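Local atomic coordinates of TTHB210-like domain-containing protein (Thermus thermophilus, PDB entry 3VG8), a protein that is of unknown function, is controlled by the sigma-E/anti-sigma-E regulatory system and assembles into a novel homodecamer. Residues 14-22 with 32-40. The protein carries 1 engineered substitution. Sequence-based numbering, arbitrary orientation.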
loop_
_atom_site.group_PDB
_atom_site.type_symbol
_atom_site.label_atom_id
_atom_site.label_comp_id
_atom_site.label_asym_id
_atom_site.label_seq_id
_atom_site.Cartn_x
_atom_site.Cartn_y
_atom_site.Cartn_z
ATOM N N PHE F 14 20.341 30.594 -2.509
ATOM C CA PHE F 14 20.017 29.188 -2.688
ATOM C C PHE F 14 18.991 29.080 -3.803
ATOM O O PHE F 14 17.934 29.710 -3.743
ATOM C CB PHE F 14 19.454 28.605 -1.381
ATOM C CG PHE F 14 19.010 27.156 -1.487
ATOM C CD1 PHE F 14 19.894 26.115 -1.202
ATOM C CD2 PHE F 14 17.690 26.839 -1.822
ATOM C CE1 PHE F 14 19.469 24.794 -1.236
ATOM C CE2 PHE F 14 17.261 25.515 -1.855
ATOM C CZ PHE F 14 18.153 24.491 -1.560
ATOM N N ILE F 15 19.298 28.294 -4.831
ATOM C CA ILE F 15 18.354 28.132 -5.932
ATOM C C ILE F 15 17.721 26.754 -5.897
ATOM O O ILE F 15 18.410 25.725 -5.913
ATOM C CB ILE F 15 19.029 28.368 -7.316
ATOM C CG1 ILE F 15 19.483 29.822 -7.429
ATOM C CG2 ILE F 15 18.068 28.040 -8.452
ATOM C CD1 ILE F 15 20.702 30.122 -6.636
ATOM N N PRO F 16 16.383 26.718 -5.839
ATOM C CA PRO F 16 15.615 25.482 -5.796
ATOM C C PRO F 16 16.008 24.591 -6.966
ATOM O O PRO F 16 15.930 25.005 -8.121
ATOM C CB PRO F 16 14.171 25.985 -5.881
ATOM C CG PRO F 16 14.248 27.274 -5.135
ATOM C CD PRO F 16 15.495 27.887 -5.742
ATOM N N GLY F 17 16.440 23.375 -6.658
ATOM C CA GLY F 17 16.845 22.460 -7.701
ATOM C C GLY F 17 18.338 22.501 -7.990
ATOM O O GLY F 17 18.846 21.605 -8.649
ATOM N N LEU F 18 19.036 23.532 -7.516
ATOM C CA LEU F 18 20.493 23.663 -7.729
ATOM C C LEU F 18 21.287 23.736 -6.423
ATOM O O LEU F 18 22.393 23.213 -6.329
ATOM C CB LEU F 18 20.816 24.920 -8.522
ATOM C CG LEU F 18 20.327 25.010 -9.972
ATOM C CD1 LEU F 18 20.652 26.398 -10.495
ATOM C CD2 LEU F 18 20.989 23.933 -10.836
ATOM N N GLY F 19 20.709 24.399 -5.425
ATOM C CA GLY F 19 21.362 24.570 -4.136
ATOM C C GLY F 19 22.222 25.824 -4.146
ATOM O O GLY F 19 22.033 26.716 -4.980
ATOM N N THR F 20 23.159 25.904 -3.211
ATOM C CA THR F 20 24.072 27.039 -3.151
ATOM C C THR F 20 25.310 26.563 -3.893
ATOM O O THR F 20 25.965 25.609 -3.470
ATOM C CB THR F 20 24.434 27.388 -1.706
ATOM O OG1 THR F 20 23.235 27.711 -0.998
ATOM C CG2 THR F 20 25.394 28.574 -1.664
ATOM N N LEU F 21 25.609 27.229 -5.001
ATOM C CA LEU F 21 26.726 26.855 -5.871
ATOM C C LEU F 21 28.024 27.614 -5.713
ATOM O O LEU F 21 28.042 28.829 -5.526
ATOM C CB LEU F 21 26.312 26.987 -7.335
ATOM C CG LEU F 21 25.264 26.014 -7.862
ATOM C CD1 LEU F 21 24.886 26.414 -9.292
ATOM C CD2 LEU F 21 25.826 24.602 -7.821
ATOM N N TYR F 22 29.115 26.877 -5.840
ATOM C CA TYR F 22 30.435 27.452 -5.754
ATOM C C TYR F 22 31.365 26.710 -6.689
ATOM O O TYR F 22 31.235 25.507 -6.895
ATOM C CB TYR F 22 30.944 27.402 -4.306
ATOM C CG TYR F 22 30.272 28.456 -3.442
ATOM C CD1 TYR F 22 30.185 29.782 -3.885
ATOM C CD2 TYR F 22 29.679 28.134 -2.217
ATOM C CE1 TYR F 22 29.519 30.762 -3.143
ATOM C CE2 TYR F 22 29.009 29.110 -1.460
ATOM C CZ TYR F 22 28.935 30.421 -1.938
ATOM O OH TYR F 22 28.274 31.399 -1.233
ATOM N N PRO F 32 34.925 21.206 -11.368
ATOM C CA PRO F 32 33.517 21.066 -10.985
ATOM C C PRO F 32 32.873 22.110 -10.073
ATOM O O PRO F 32 33.551 22.833 -9.338
ATOM C CB PRO F 32 33.485 19.680 -10.352
ATOM C CG PRO F 32 34.785 19.646 -9.619
ATOM C CD PRO F 32 35.765 20.269 -10.600
ATOM N N PHE F 33 31.543 22.172 -10.153
ATOM C CA PHE F 33 30.757 23.059 -9.319
ATOM C C PHE F 33 30.347 22.232 -8.097
ATOM O O PHE F 33 30.063 21.028 -8.206
ATOM C CB PHE F 33 29.501 23.527 -10.043
ATOM C CG PHE F 33 29.757 24.513 -11.141
ATOM C CD1 PHE F 33 30.428 24.131 -12.295
ATOM C CD2 PHE F 33 29.282 25.825 -11.038
ATOM C CE1 PHE F 33 30.620 25.035 -13.339
ATOM C CE2 PHE F 33 29.465 26.740 -12.079
ATOM C CZ PHE F 33 30.133 26.346 -13.229
ATOM N N LEU F 34 30.331 22.869 -6.934
ATOM C CA LEU F 34 29.942 22.193 -5.712
ATOM C C LEU F 34 28.584 22.767 -5.298
ATOM O O LEU F 34 28.422 23.979 -5.194
ATOM C CB LEU F 34 30.988 22.440 -4.629
ATOM C CG LEU F 34 32.431 22.113 -5.030
ATOM C CD1 LEU F 34 33.383 22.537 -3.918
ATOM C CD2 LEU F 34 32.586 20.626 -5.298
ATOM N N ALA F 35 27.609 21.887 -5.086
ATOM C CA ALA F 35 26.263 22.310 -4.699
ATOM C C ALA F 35 25.996 21.934 -3.249
ATOM O O ALA F 35 26.028 20.756 -2.889
ATOM C CB ALA F 35 25.214 21.653 -5.593
ATOM N N TYR F 36 25.709 22.949 -2.438
ATOM C CA TYR F 36 25.433 22.770 -1.020
ATOM C C TYR F 36 23.955 22.961 -0.711
ATOM O O TYR F 36 23.263 23.688 -1.435
ATOM C CB TYR F 36 26.240 23.793 -0.217
ATOM C CG TYR F 36 27.737 23.599 -0.308
ATOM C CD1 TYR F 36 28.465 24.083 -1.405
ATOM C CD2 TYR F 36 28.422 22.880 0.678
ATOM C CE1 TYR F 36 29.834 23.849 -1.519
ATOM C CE2 TYR F 36 29.796 22.641 0.578
ATOM C CZ TYR F 36 30.493 23.125 -0.521
ATOM O OH TYR F 36 31.842 22.871 -0.630
ATOM N N ASP F 37 23.462 22.321 0.354
ATOM C CA ASP F 37 22.065 22.518 0.722
ATOM C C ASP F 37 21.947 23.704 1.691
ATOM O O ASP F 37 22.925 24.410 1.940
ATOM C CB ASP F 37 21.440 21.257 1.326
ATOM C CG ASP F 37 22.160 20.764 2.577
ATOM O OD1 ASP F 37 22.819 21.572 3.293
ATOM O OD2 ASP F 37 22.039 19.542 2.843
ATOM N N ARG F 38 20.753 23.940 2.220
ATOM C CA ARG F 38 20.551 25.068 3.132
ATOM C C ARG F 38 21.318 24.945 4.444
ATOM O O ARG F 38 21.520 25.935 5.137
ATOM C CB ARG F 38 19.048 25.258 3.420
ATOM C CG ARG F 38 18.213 25.705 2.203
ATOM C CD ARG F 38 16.814 26.157 2.635
ATOM N NE ARG F 38 15.884 26.389 1.527
ATOM C CZ ARG F 38 15.850 27.494 0.785
ATOM N NH1 ARG F 38 16.697 28.479 1.021
ATOM N NH2 ARG F 38 14.966 27.610 -0.194
ATOM N N ALA F 39 21.758 23.735 4.776
ATOM C CA ALA F 39 22.488 23.498 6.014
ATOM C C ALA F 39 23.989 23.651 5.781
ATOM O O ALA F 39 24.790 23.555 6.704
ATOM C CB ALA F 39 22.171 22.083 6.557
ATOM N N GLY F 40 24.372 23.859 4.531
ATOM C CA GLY F 40 25.781 24.023 4.253
ATOM C C GLY F 40 26.509 22.718 4.004
ATOM O O GLY F 40 27.742 22.715 3.963
HETATM O O HOH W 1 15.461 30.212 -1.866
HETATM O O HOH W 2 23.286 27.061 1.575
#
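Phe14 turns one face of its ring to Arg38 because CG stands anti to the backbone N (chi1 177°), while Arg38, with CG beside its own N and the chain extended from there to NE, runs across that ring. The two side chains cross at about a right angle. Arg38 CG makes a CH-pi contact over the ring centre, 3.8 Å from the centroid, and the guanidinium then lays one face over Phe14 CD2, its CZ 3.3 Å from that atom, with the two planes 36° apart. Water 1 lies at the guanidinium edge, donating to Phe14 O and accepting from Arg38 NH2. Asp37 O and Thr20 OG1 are linked through water 2. Thr20 OG1 is also hydrogen-bonded to Asn13 O, and Arg38 NE forms a salt bridge with Glu112.

Beyond this end the backbones pair as an antiparallel beta hairpin. Thr20 and Tyr36 form a hydrogen-bonded pair, Thr20 N to Tyr36 O at 2.8 Å and nearly straight, Tyr36 N to Thr20 O at 2.9 Å. Tyr22 and Leu34 repeat it, with the Tyr22 N to Leu34 O bond more bent (147°) than its return. Between them the non-hydrogen-bonded pair Leu21 and Ala35 packs on one face, Leu21 CD2 3.7 Å from Ala35 CB. On the other face Tyr22 CD2 lies 4.3 Å from Tyr36 CD1, an oblique apolar contact. Where Gly19 N and Leu18 N both donate to Ile15 O, a classic beta bulge leads into strand 20-23.

Strand 33-36 lies between strand 20-23 and strand 42-50, bonding to the latter through Phe33 and Ala35, and helix 65-71 touches Leu34 through Thr67. Strand 20-23 is an edge strand within the chain, but Tyr22 pairs with a strand of a second subunit, extending the sheet across the interface.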